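Local coordinates for protein putative aminooxidase (Propionibacterium acnes, PDB 2B9W) that binds flavin-adenine dinucleotide and probably isomerises fatty acids, within a fold shared with flavin-containing amine oxidases, at residues T39-G44 / G204-F209; P65-I70 / F405-E410; T69-M74 / D197-A202. One frame throughout, in Å; residues are numbered along the deposited sequence.

Interaction 1 of 3, residues T39-G44 / G204-F209. With NA (sodium ion), chain B; FAD (flavin-adenine dinucleotide), chain E.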
loop_
_atom_site.group_PDB
_atom_site.type_symbol
_atom_site.label_atom_id
_atom_site.label_comp_id
_atom_site.label_asym_id
_atom_site.label_seq_id
_atom_site.Cartn_x
_atom_site.Cartn_y
_atom_site.Cartn_z
ATOM N N THR A 39 -17.195 6.734 -1.040
ATOM C CA THR A 39 -17.977 5.507 -1.015
ATOM C C THR A 39 -18.876 5.425 0.228
ATOM O O THR A 39 -18.880 6.323 1.079
ATOM C CB THR A 39 -17.032 4.240 -1.084
ATOM O OG1 THR A 39 -16.491 3.961 0.211
ATOM C CG2 THR A 39 -15.874 4.433 -2.121
ATOM N N ASP A 40 -19.607 4.308 0.295
ATOM C CA ASP A 40 -20.488 3.895 1.406
ATOM C C ASP A 40 -19.735 3.399 2.616
ATOM O O ASP A 40 -20.344 3.195 3.703
ATOM C CB ASP A 40 -21.398 2.718 0.927
ATOM C CG ASP A 40 -20.617 1.376 0.798
ATOM O OD1 ASP A 40 -19.683 1.222 -0.055
ATOM O OD2 ASP A 40 -20.898 0.416 1.570
ATOM N N HIS A 41 -18.431 3.164 2.450
ATOM C CA HIS A 41 -17.667 2.439 3.454
ATOM C C HIS A 41 -16.344 3.102 3.872
ATOM O O HIS A 41 -15.812 3.980 3.189
ATOM C CB HIS A 41 -17.450 0.998 2.982
ATOM C CG HIS A 41 -16.695 0.892 1.709
ATOM N ND1 HIS A 41 -17.305 0.873 0.472
ATOM C CD2 HIS A 41 -15.362 0.763 1.479
ATOM C CE1 HIS A 41 -16.367 0.801 -0.469
ATOM N NE2 HIS A 41 -15.182 0.719 0.119
ATOM N N VAL A 42 -15.808 2.656 4.995
ATOM C CA VAL A 42 -14.507 3.119 5.439
ATOM C C VAL A 42 -13.471 1.958 5.421
ATOM O O VAL A 42 -13.844 0.754 5.434
ATOM C CB VAL A 42 -14.593 3.836 6.822
ATOM C CG1 VAL A 42 -15.575 5.029 6.731
ATOM C CG2 VAL A 42 -14.973 2.853 7.948
ATOM N N GLY A 43 -12.189 2.362 5.386
ATOM C CA GLY A 43 -11.028 1.457 5.371
ATOM C C GLY A 43 -10.290 1.397 4.048
ATOM O O GLY A 43 -9.186 0.856 3.972
ATOM N N GLY A 44 -10.908 1.955 3.009
ATOM C CA GLY A 44 -10.293 2.055 1.677
ATOM C C GLY A 44 -9.816 0.718 1.147
ATOM O O GLY A 44 -10.619 -0.196 0.970
ATOM N N GLY A 204 -10.819 -9.298 9.417
ATOM C CA GLY A 204 -10.345 -8.543 8.250
ATOM C C GLY A 204 -9.558 -7.324 8.673
ATOM O O GLY A 204 -9.830 -6.726 9.721
ATOM N N THR A 205 -8.592 -6.923 7.851
ATOM C CA THR A 205 -7.935 -5.642 8.045
ATOM C C THR A 205 -8.931 -4.461 8.149
ATOM O O THR A 205 -8.696 -3.501 8.873
ATOM C CB THR A 205 -6.907 -5.326 6.915
ATOM O OG1 THR A 205 -7.557 -5.355 5.623
ATOM C CG2 THR A 205 -5.715 -6.318 6.980
ATOM N N GLN A 206 -10.038 -4.536 7.422
ATOM C CA GLN A 206 -11.040 -3.457 7.432
ATOM C C GLN A 206 -11.624 -3.205 8.836
ATOM O O GLN A 206 -11.981 -2.060 9.180
ATOM C CB GLN A 206 -12.170 -3.765 6.430
ATOM C CG GLN A 206 -13.157 -2.622 6.207
ATOM C CD GLN A 206 -14.247 -2.945 5.219
ATOM O OE1 GLN A 206 -14.488 -4.126 4.844
ATOM N NE2 GLN A 206 -14.931 -1.896 4.773
ATOM N N ALA A 207 -11.718 -4.248 9.647
ATOM C CA ALA A 207 -12.442 -4.166 10.929
ATOM C C ALA A 207 -11.902 -3.067 11.852
ATOM O O ALA A 207 -12.664 -2.276 12.449
ATOM C CB ALA A 207 -12.438 -5.547 11.665
ATOM N N MET A 208 -10.587 -3.056 12.010
ATOM C CA MET A 208 -9.966 -2.128 12.942
ATOM C C MET A 208 -10.121 -0.679 12.461
ATOM O O MET A 208 -10.221 0.197 13.275
ATOM C CB MET A 208 -8.510 -2.463 13.226
ATOM C CG MET A 208 -7.607 -2.481 12.027
ATOM S SD MET A 208 -6.152 -3.517 12.226
ATOM C CE MET A 208 -5.458 -3.413 10.564
ATOM N N PHE A 209 -10.197 -0.468 11.153
ATOM C CA PHE A 209 -10.500 0.854 10.602
ATOM C C PHE A 209 -11.963 1.262 10.751
ATOM O O PHE A 209 -12.222 2.415 11.090
ATOM C CB PHE A 209 -9.964 0.968 9.183
ATOM C CG PHE A 209 -8.463 0.894 9.152
ATOM C CD1 PHE A 209 -7.704 1.947 9.672
ATOM C CD2 PHE A 209 -7.814 -0.239 8.713
ATOM C CE1 PHE A 209 -6.329 1.870 9.731
ATOM C CE2 PHE A 209 -6.434 -0.301 8.727
ATOM C CZ PHE A 209 -5.695 0.751 9.264
HETATM NA NA NA B . -19.384 -0.718 -0.382
HETATM P PA FAD E . -6.817 4.067 0.464
HETATM O O1A FAD E . -6.812 2.830 1.332
HETATM O O2A FAD E . -6.793 3.847 -1.019
HETATM O O5B FAD E . -8.070 4.968 0.936
HETATM C C5B FAD E . -8.377 6.173 0.283
HETATM C C4B FAD E . -9.811 6.527 0.593
HETATM O O4B FAD E . -10.120 7.697 -0.099
HETATM C C3B FAD E . -10.813 5.464 0.154
HETATM O O3B FAD E . -11.732 5.263 1.203
HETATM C C2B FAD E . -11.439 6.066 -1.092
HETATM O O2B FAD E . -12.780 5.689 -1.301
HETATM C C1B FAD E . -11.344 7.549 -0.738
HETATM N N9A FAD E . -11.418 8.481 -1.862
HETATM C C8A FAD E . -10.780 8.384 -3.087
HETATM N N7A FAD E . -11.124 9.469 -3.819
HETATM C C5A FAD E . -11.965 10.258 -3.109
HETATM C C6A FAD E . -12.597 11.471 -3.404
HETATM N N6A FAD E . -12.691 11.908 -4.666
HETATM N N1A FAD E . -13.412 12.035 -2.445
HETATM C C2A FAD E . -13.595 11.423 -1.216
HETATM N N3A FAD E . -12.958 10.220 -0.916
HETATM C C4A FAD E . -12.159 9.644 -1.859
HETATM N N1 FAD E . -0.902 -2.825 3.068
HETATM C C2 FAD E . -0.199 -3.410 4.103
HETATM O O2 FAD E . 0.284 -2.735 5.017
HETATM N N3 FAD E . 0.003 -4.763 4.104
HETATM C C4 FAD E . -0.518 -5.574 3.103
HETATM O O4 FAD E . -0.353 -6.802 3.173
HETATM C C4X FAD E . -1.231 -5.010 2.055
HETATM N N5 FAD E . -1.664 -5.772 0.991
HETATM C C5X FAD E . -2.531 -5.230 0.068
HETATM C C6 FAD E . -3.156 -6.053 -0.869
HETATM C C7 FAD E . -4.103 -5.522 -1.727
HETATM C C7M FAD E . -4.794 -6.399 -2.766
HETATM C C8 FAD E . -4.421 -4.165 -1.648
HETATM C C8M FAD E . -5.435 -3.547 -2.571
HETATM C C9 FAD E . -3.802 -3.343 -0.690
HETATM C C9A FAD E . -2.863 -3.866 0.176
HETATM N N10 FAD E . -2.163 -3.067 1.070
HETATM C C10 FAD E . -1.417 -3.629 2.061
HETATM C "C1'" FAD E . -2.072 -1.591 0.913
HETATM C "C2'" FAD E . -2.970 -0.854 1.915
HETATM O "O2'" FAD E . -4.281 -1.392 1.879
HETATM C "C3'" FAD E . -3.013 0.642 1.541
HETATM O "O3'" FAD E . -1.677 1.123 1.448
HETATM C "C4'" FAD E . -3.792 1.488 2.538
HETATM O "O4'" FAD E . -5.161 1.102 2.586
HETATM C "C5'" FAD E . -3.616 2.949 2.094
HETATM O "O5'" FAD E . -4.456 3.782 2.852
HETATM P P FAD E . -4.848 5.250 2.291
HETATM O O1P FAD E . -5.856 5.849 3.258
HETATM O O2P FAD E . -3.652 6.124 2.000
HETATM O O3P FAD E . -5.508 4.944 0.859
#
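Gln-206 reaches Val-42 through an outstretched side chain: chi1 of -171° sets CG opposite the backbone N, and the extended chain beyond it carries the carboxamide to the loop. There NE2 donates to Val-42 O at 2.9 Å along a nearly straight line (165°), with the acceptor close to the amide plane. The other end of the amide is also held, since OE1 accepts from Ser-48 N, so the flip of the group is fixed and a buried carbonyl gains a donor. It is a compact example of one helix side chain tying down irregular backbone. Beside this bond Gly-43, with no side chain, lets the helix come close, its CA lying 4.0 Å from Phe-209 CB. Further back, Thr-39 OG1 accepts from His-41 N at 3.1 Å in an ST turn, while Asp-40 and His-41 ND1 bind a sodium ion. Gly-44 CA lies 3.5 Å from O3B of the FAD ribose. The loop follows strand 33-36 of the parallel sheet and runs past the adenosine ribose of FAD, and helix 205-215 packs against it, sending the Phe-209 ring on to Pro-16 and Leu-19 of helix 16-27 and Cys-412 of helix 408-422.

Interaction 2 of 3, residues P65-I70 / F405-E410; sequences PSYDTI and FGNFDE. With FAD (flavin-adenine dinucleotide), chain E.
Asp-409 lays its side chain over Tyr-67, with CB 3.4 Å from the ring centroid in a CH-pi contact and the carboxylate stacked almost parallel to the ring, 6° between planes. CG stands opposite the backbone N of Asp-409 (chi1 -173°), which carries the carboxylate past the root of the ring, over Tyr-67 CA, to the start of helix 68-77. OD1 there accepts two weak bonds, from Thr-69 N at 3.4 Å and Ile-70 N at 3.3 Å, and OD2 takes a bond from a water that itself accepts from Thr-69 N. The Tyr-67 ring also turns an edge toward the face of Phe-408, an offset edge-to-face pair with planes at 84°. Phe-408 receives Ile-70 CG1 at its own edge, 3.6 Å from CD1. Its CG sits between its backbone N and carbonyl carbon, which lets one ring face lie against flavin O2, toward the rim, while its own N donates to that atom at 3.0 Å; Tyr-67 OH adds a weak bond. Asn-407, the N-cap of helix 408-422, accepts from Glu-410 N through OD1 at 2.8 Å. The general lesson is that helix starts suit anions: the carboxylate at helix 68-77 is probably stabilised by nearby amides, and the start of helix 408-422, aimed at O2, would favour negative charge on the pyrimidine end of a reduced flavin.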
loop_
_atom_site.group_PDB
_atom_site.type_symbol
_atom_site.label_atom_id
_atom_site.label_comp_id
_atom_site.label_asym_id
_atom_site.label_seq_id
_atom_site.Cartn_x
_atom_site.Cartn_y
_atom_site.Cartn_z
ATOM N N PRO A 65 5.192 -7.025 13.405
ATOM C CA PRO A 65 5.238 -6.510 14.783
ATOM C C PRO A 65 5.782 -5.101 14.956
ATOM O O PRO A 65 5.465 -4.466 15.965
ATOM C CB PRO A 65 6.118 -7.526 15.515
ATOM C CG PRO A 65 5.894 -8.822 14.714
ATOM C CD PRO A 65 5.868 -8.336 13.285
ATOM N N SER A 66 6.562 -4.626 13.987
ATOM C CA SER A 66 7.080 -3.254 14.001
ATOM C C SER A 66 6.126 -2.212 13.453
ATOM O O SER A 66 6.517 -1.060 13.281
ATOM C CB SER A 66 8.431 -3.174 13.253
ATOM O OG SER A 66 8.370 -3.620 11.908
ATOM N N TYR A 67 4.890 -2.613 13.149
ATOM C CA TYR A 67 3.824 -1.683 12.733
ATOM C C TYR A 67 3.296 -0.915 13.973
ATOM O O TYR A 67 2.160 -1.098 14.417
ATOM C CB TYR A 67 2.684 -2.434 12.019
ATOM C CG TYR A 67 2.919 -2.723 10.537
ATOM C CD1 TYR A 67 4.189 -2.672 9.957
ATOM C CD2 TYR A 67 1.858 -3.050 9.722
ATOM C CE1 TYR A 67 4.357 -2.927 8.592
ATOM C CE2 TYR A 67 2.025 -3.308 8.383
ATOM C CZ TYR A 67 3.246 -3.255 7.829
ATOM O OH TYR A 67 3.314 -3.514 6.478
ATOM N N ASP A 68 4.160 -0.065 14.521
ATOM C CA ASP A 68 3.896 0.601 15.816
ATOM C C ASP A 68 2.669 1.519 15.747
ATOM O O ASP A 68 1.914 1.570 16.689
ATOM C CB ASP A 68 5.108 1.419 16.277
ATOM C CG ASP A 68 6.312 0.565 16.604
ATOM O OD1 ASP A 68 6.203 -0.583 17.086
ATOM O OD2 ASP A 68 7.385 1.091 16.385
ATOM N N THR A 69 2.440 2.162 14.615
ATOM C CA THR A 69 1.289 3.066 14.495
ATOM C C THR A 69 -0.014 2.258 14.460
ATOM O O THR A 69 -0.995 2.662 15.062
ATOM C CB THR A 69 1.400 3.991 13.274
ATOM O OG1 THR A 69 2.685 4.638 13.285
ATOM C CG2 THR A 69 0.295 5.061 13.298
ATOM N N ILE A 70 -0.006 1.111 13.776
ATOM C CA ILE A 70 -1.187 0.258 13.746
ATOM C C ILE A 70 -1.442 -0.311 15.169
ATOM O O ILE A 70 -2.598 -0.417 15.591
ATOM C CB ILE A 70 -1.083 -0.858 12.681
ATOM C CG1 ILE A 70 -0.849 -0.242 11.282
ATOM C CG2 ILE A 70 -2.362 -1.743 12.684
ATOM C CD1 ILE A 70 -1.826 0.892 10.903
ATOM N N PHE A 405 4.427 5.469 1.405
ATOM C CA PHE A 405 4.482 4.188 0.700
ATOM C C PHE A 405 3.080 3.575 0.766
ATOM O O PHE A 405 2.349 3.844 1.708
ATOM C CB PHE A 405 5.519 3.233 1.332
ATOM C CG PHE A 405 5.565 1.892 0.650
ATOM C CD1 PHE A 405 6.227 1.737 -0.563
ATOM C CD2 PHE A 405 4.858 0.809 1.158
ATOM C CE1 PHE A 405 6.241 0.488 -1.240
ATOM C CE2 PHE A 405 4.867 -0.434 0.472
ATOM C CZ PHE A 405 5.550 -0.583 -0.711
ATOM N N GLY A 406 2.729 2.747 -0.212
ATOM C CA GLY A 406 1.406 2.133 -0.282
ATOM C C GLY A 406 1.231 0.935 0.641
ATOM O O GLY A 406 0.932 -0.160 0.171
ATOM N N ASN A 407 1.393 1.148 1.941
ATOM C CA ASN A 407 1.016 0.149 2.964
ATOM C C ASN A 407 0.327 0.857 4.127
ATOM O O ASN A 407 0.502 2.060 4.300
ATOM C CB ASN A 407 2.199 -0.812 3.306
ATOM C CG ASN A 407 3.002 -0.505 4.605
ATOM O OD1 ASN A 407 2.634 0.243 5.509
ATOM N ND2 ASN A 407 4.117 -1.199 4.696
ATOM N N PHE A 408 -0.467 0.136 4.908
ATOM C CA PHE A 408 -1.333 0.835 5.859
ATOM C C PHE A 408 -0.573 1.422 7.054
ATOM O O PHE A 408 -0.981 2.455 7.594
ATOM C CB PHE A 408 -2.628 0.056 6.205
ATOM C CG PHE A 408 -2.435 -1.324 6.817
ATOM C CD1 PHE A 408 -2.163 -1.462 8.156
ATOM C CD2 PHE A 408 -2.638 -2.490 6.054
ATOM C CE1 PHE A 408 -2.021 -2.742 8.751
ATOM C CE2 PHE A 408 -2.534 -3.764 6.632
ATOM C CZ PHE A 408 -2.222 -3.895 7.978
ATOM N N ASP A 409 0.552 0.811 7.457
ATOM C CA ASP A 409 1.308 1.346 8.576
ATOM C C ASP A 409 2.026 2.642 8.140
ATOM O O ASP A 409 2.008 3.646 8.855
ATOM C CB ASP A 409 2.336 0.353 9.130
ATOM C CG ASP A 409 3.021 0.871 10.420
ATOM O OD1 ASP A 409 2.370 0.977 11.463
ATOM O OD2 ASP A 409 4.217 1.143 10.380
ATOM N N GLU A 410 2.683 2.596 6.990
ATOM C CA GLU A 410 3.385 3.787 6.475
ATOM C C GLU A 410 2.461 5.010 6.353
ATOM O O GLU A 410 2.859 6.097 6.781
ATOM C CB GLU A 410 4.064 3.515 5.133
ATOM C CG GLU A 410 5.278 2.578 5.215
ATOM C CD GLU A 410 6.409 3.118 6.088
ATOM O OE1 GLU A 410 6.946 4.189 5.778
ATOM O OE2 GLU A 410 6.804 2.434 7.058
HETATM P PA FAD E . -6.817 4.067 0.464
HETATM O O1A FAD E . -6.812 2.830 1.332
HETATM O O2A FAD E . -6.793 3.847 -1.019
HETATM O O5B FAD E . -8.070 4.968 0.936
HETATM C C5B FAD E . -8.377 6.173 0.283
HETATM C C4B FAD E . -9.811 6.527 0.593
HETATM O O4B FAD E . -10.120 7.697 -0.099
HETATM C C3B FAD E . -10.813 5.464 0.154
HETATM O O3B FAD E . -11.732 5.263 1.203
HETATM C C2B FAD E . -11.439 6.066 -1.092
HETATM O O2B FAD E . -12.780 5.689 -1.301
HETATM C C1B FAD E . -11.344 7.549 -0.738
HETATM N N9A FAD E . -11.418 8.481 -1.862
HETATM C C8A FAD E . -10.780 8.384 -3.087
HETATM N N7A FAD E . -11.124 9.469 -3.819
HETATM C C5A FAD E . -11.965 10.258 -3.109
HETATM C C6A FAD E . -12.597 11.471 -3.404
HETATM N N6A FAD E . -12.691 11.908 -4.666
HETATM N N1A FAD E . -13.412 12.035 -2.445
HETATM C C2A FAD E . -13.595 11.423 -1.216
HETATM N N3A FAD E . -12.958 10.220 -0.916
HETATM C C4A FAD E . -12.159 9.644 -1.859
HETATM N N1 FAD E . -0.902 -2.825 3.068
HETATM C C2 FAD E . -0.199 -3.410 4.103
HETATM O O2 FAD E . 0.284 -2.735 5.017
HETATM N N3 FAD E . 0.003 -4.763 4.104
HETATM C C4 FAD E . -0.518 -5.574 3.103
HETATM O O4 FAD E . -0.353 -6.802 3.173
HETATM C C4X FAD E . -1.231 -5.010 2.055
HETATM N N5 FAD E . -1.664 -5.772 0.991
HETATM C C5X FAD E . -2.531 -5.230 0.068
HETATM C C6 FAD E . -3.156 -6.053 -0.869
HETATM C C7 FAD E . -4.103 -5.522 -1.727
HETATM C C7M FAD E . -4.794 -6.399 -2.766
HETATM C C8 FAD E . -4.421 -4.165 -1.648
HETATM C C8M FAD E . -5.435 -3.547 -2.571
HETATM C C9 FAD E . -3.802 -3.343 -0.690
HETATM C C9A FAD E . -2.863 -3.866 0.176
HETATM N N10 FAD E . -2.163 -3.067 1.070
HETATM C C10 FAD E . -1.417 -3.629 2.061
HETATM C "C1'" FAD E . -2.072 -1.591 0.913
HETATM C "C2'" FAD E . -2.970 -0.854 1.915
HETATM O "O2'" FAD E . -4.281 -1.392 1.879
HETATM C "C3'" FAD E . -3.013 0.642 1.541
HETATM O "O3'" FAD E . -1.677 1.123 1.448
HETATM C "C4'" FAD E . -3.792 1.488 2.538
HETATM O "O4'" FAD E . -5.161 1.102 2.586
HETATM C "C5'" FAD E . -3.616 2.949 2.094
HETATM O "O5'" FAD E . -4.456 3.782 2.852
HETATM P P FAD E . -4.848 5.250 2.291
HETATM O O1P FAD E . -5.856 5.849 3.258
HETATM O O2P FAD E . -3.652 6.124 2.000
HETATM O O3P FAD E . -5.508 4.944 0.859
HETATM O O HOH W 1 7.090 0.475 10.383
HETATM O O HOH W 2 4.482 2.835 12.442
#

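Interaction 3 of 3, residues T69-M74 / D197-A202; sequences TIQEIM and DLWTWA
Trp-199 and Trp-201 offer Met-74 two different surfaces, a face and an edge. The methyl CE lies over one face of the six-membered ring of Trp-199, a CH-pi contact with CE 3.7 Å from CZ3, whereas the sulfur sits in the plane of Trp-201 at the edge of its pyrrole ring. The edge of Trp-199 meets Ile-70 CB, 4.3 Å from CZ3. Gln-71 OE1 comes obliquely to Trp-199 CH2 at 4.0 Å, a van der Waals contact with the amide plane steep to the ring, while NE2 is bound to Asp-75. The two tryptophans, separated by Thr-200 on an extended chain, share nearly the same first torsion, and their second torsions separate them: chi2 is -9° in Trp-199 and -95° in Trp-201. The latter setting brings the pyrrole N-H round to the thioether, and Trp-201 NE1 donates a weak but fairly straight bond to Met-74 SD, 3.5 Å long at 165°. A bend at the last torsion of Met-74 turns CE aside from that bond and onto the neighbouring indole, so one thioether serves both rings, with a Met-aromatic contact at one of them. Ile-70 adds a looser touch, CG2 lying 4.5 Å from Trp-201 CZ2. The contact fastens the extended segment between helices 187-195 and 205-215 onto one flank of helix 68-77. Elsewhere around that helix, Ile-73 rests on Leu-212 of helix 205-215, on Met-23 of helix 16-27 and on Cys-412 of helix 408-422, the helix whose start meets the flavin.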
loop_
_atom_site.group_PDB
_atom_site.type_symbol
_atom_site.label_atom_id
_atom_site.label_comp_id
_atom_site.label_asym_id
_atom_site.label_seq_id
_atom_site.Cartn_x
_atom_site.Cartn_y
_atom_site.Cartn_z
ATOM N N THR A 69 2.440 2.162 14.615
ATOM C CA THR A 69 1.289 3.066 14.495
ATOM C C THR A 69 -0.014 2.258 14.460
ATOM O O THR A 69 -0.995 2.662 15.062
ATOM C CB THR A 69 1.400 3.991 13.274
ATOM O OG1 THR A 69 2.685 4.638 13.285
ATOM C CG2 THR A 69 0.295 5.061 13.298
ATOM N N ILE A 70 -0.006 1.111 13.776
ATOM C CA ILE A 70 -1.187 0.258 13.746
ATOM C C ILE A 70 -1.442 -0.311 15.169
ATOM O O ILE A 70 -2.598 -0.417 15.591
ATOM C CB ILE A 70 -1.083 -0.858 12.681
ATOM C CG1 ILE A 70 -0.849 -0.242 11.282
ATOM C CG2 ILE A 70 -2.362 -1.743 12.684
ATOM C CD1 ILE A 70 -1.826 0.892 10.903
ATOM N N GLN A 71 -0.385 -0.652 15.908
ATOM C CA GLN A 71 -0.564 -1.005 17.321
ATOM C C GLN A 71 -1.281 0.128 18.101
ATOM O O GLN A 71 -2.181 -0.136 18.894
ATOM C CB GLN A 71 0.754 -1.353 18.024
ATOM C CG GLN A 71 0.555 -1.876 19.458
ATOM C CD GLN A 71 -0.293 -3.146 19.502
ATOM O OE1 GLN A 71 0.142 -4.187 19.033
ATOM N NE2 GLN A 71 -1.518 -3.048 20.034
ATOM N N GLU A 72 -0.885 1.377 17.862
ATOM C CA GLU A 72 -1.528 2.494 18.539
ATOM C C GLU A 72 -3.016 2.562 18.167
ATOM O O GLU A 72 -3.865 2.872 19.016
ATOM C CB GLU A 72 -0.845 3.824 18.220
ATOM C CG GLU A 72 0.424 4.062 18.953
ATOM C CD GLU A 72 0.984 5.477 18.733
ATOM O OE1 GLU A 72 0.238 6.429 18.397
ATOM O OE2 GLU A 72 2.206 5.613 18.895
ATOM N N ILE A 73 -3.324 2.302 16.889
ATOM C CA ILE A 73 -4.729 2.246 16.451
ATOM C C ILE A 73 -5.489 1.137 17.166
ATOM O O ILE A 73 -6.559 1.387 17.729
ATOM C CB ILE A 73 -4.818 2.154 14.913
ATOM C CG1 ILE A 73 -4.364 3.482 14.322
ATOM C CG2 ILE A 73 -6.245 1.770 14.442
ATOM C CD1 ILE A 73 -4.086 3.444 12.792
ATOM N N MET A 74 -4.916 -0.083 17.187
ATOM C CA MET A 74 -5.508 -1.184 17.919
ATOM C C MET A 74 -5.697 -0.900 19.429
ATOM O O MET A 74 -6.698 -1.346 20.006
ATOM C CB MET A 74 -4.736 -2.494 17.724
ATOM C CG MET A 74 -4.791 -3.025 16.294
ATOM S SD MET A 74 -4.159 -4.695 16.168
ATOM C CE MET A 74 -2.413 -4.463 16.361
ATOM N N ASP A 197 6.710 -13.990 10.770
ATOM C CA ASP A 197 6.224 -13.330 11.982
ATOM C C ASP A 197 5.311 -12.182 11.546
ATOM O O ASP A 197 5.725 -11.015 11.454
ATOM C CB ASP A 197 7.425 -12.830 12.785
ATOM C CG ASP A 197 7.065 -12.320 14.171
ATOM O OD1 ASP A 197 5.914 -12.488 14.679
ATOM O OD2 ASP A 197 7.989 -11.734 14.765
ATOM N N LEU A 198 4.058 -12.536 11.262
ATOM C CA LEU A 198 3.159 -11.653 10.542
ATOM C C LEU A 198 1.807 -11.572 11.247
ATOM O O LEU A 198 1.301 -12.559 11.766
ATOM C CB LEU A 198 2.956 -12.160 9.124
ATOM C CG LEU A 198 4.181 -12.063 8.218
ATOM C CD1 LEU A 198 4.069 -12.989 7.030
ATOM C CD2 LEU A 198 4.392 -10.646 7.740
ATOM N N TRP A 199 1.203 -10.405 11.203
ATOM C CA TRP A 199 -0.085 -10.169 11.772
ATOM C C TRP A 199 -1.173 -10.384 10.723
ATOM O O TRP A 199 -1.042 -9.923 9.584
ATOM C CB TRP A 199 -0.176 -8.696 12.166
ATOM C CG TRP A 199 0.673 -8.270 13.295
ATOM C CD1 TRP A 199 1.401 -9.052 14.130
ATOM C CD2 TRP A 199 0.764 -6.939 13.811
ATOM N NE1 TRP A 199 1.993 -8.278 15.114
ATOM C CE2 TRP A 199 1.618 -6.980 14.932
ATOM C CE3 TRP A 199 0.244 -5.710 13.402
ATOM C CZ2 TRP A 199 1.952 -5.839 15.663
ATOM C CZ3 TRP A 199 0.583 -4.568 14.124
ATOM C CH2 TRP A 199 1.422 -4.653 15.250
ATOM N N THR A 200 -2.252 -11.028 11.127
ATOM C CA THR A 200 -3.505 -11.081 10.346
ATOM C C THR A 200 -4.676 -10.898 11.326
ATOM O O THR A 200 -4.501 -11.019 12.525
ATOM C CB THR A 200 -3.672 -12.441 9.607
ATOM O OG1 THR A 200 -3.697 -13.494 10.578
ATOM C CG2 THR A 200 -2.551 -12.701 8.585
ATOM N N TRP A 201 -5.869 -10.649 10.795
ATOM C CA TRP A 201 -7.049 -10.373 11.588
ATOM C C TRP A 201 -8.203 -11.244 11.121
ATOM O O TRP A 201 -8.507 -11.315 9.919
ATOM C CB TRP A 201 -7.421 -8.884 11.478
ATOM C CG TRP A 201 -6.367 -7.995 12.078
ATOM C CD1 TRP A 201 -6.360 -7.501 13.356
ATOM C CD2 TRP A 201 -5.178 -7.496 11.451
ATOM N NE1 TRP A 201 -5.233 -6.745 13.566
ATOM C CE2 TRP A 201 -4.503 -6.707 12.410
ATOM C CE3 TRP A 201 -4.612 -7.637 10.169
ATOM C CZ2 TRP A 201 -3.278 -6.068 12.138
ATOM C CZ3 TRP A 201 -3.394 -6.996 9.888
ATOM C CH2 TRP A 201 -2.737 -6.227 10.875
ATOM N N ALA A 202 -8.821 -11.933 12.067
ATOM C CA ALA A 202 -9.918 -12.859 11.739
ATOM C C ALA A 202 -11.071 -12.129 11.068
ATOM O O ALA A 202 -11.725 -12.659 10.145
ATOM C CB ALA A 202 -10.390 -13.608 13.018
#

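Interactions 1 and 2 both touch FAD, and interaction 3 lies one layer behind. Interactions 2 and 3 have centres about 9 Å apart and share Thr-69 and Ile-70 of helix 68-77; interaction 1 lies about 16 Å from the former and 14 Å from the latter. Along the sequence, interaction 3 is nested within the loop closed by interaction 1, while interactions 1 and 2 cross. Met-208, from the helix of interaction 1, packs against Ile-70 and Phe-408 of interaction 2 and Trp-201 of interaction 3. Interaction 1 approaches the adenosine ribose and interaction 2 the flavin, so that helices 68-77, 205-215 and 408-422 pack together beside the bound cofactor.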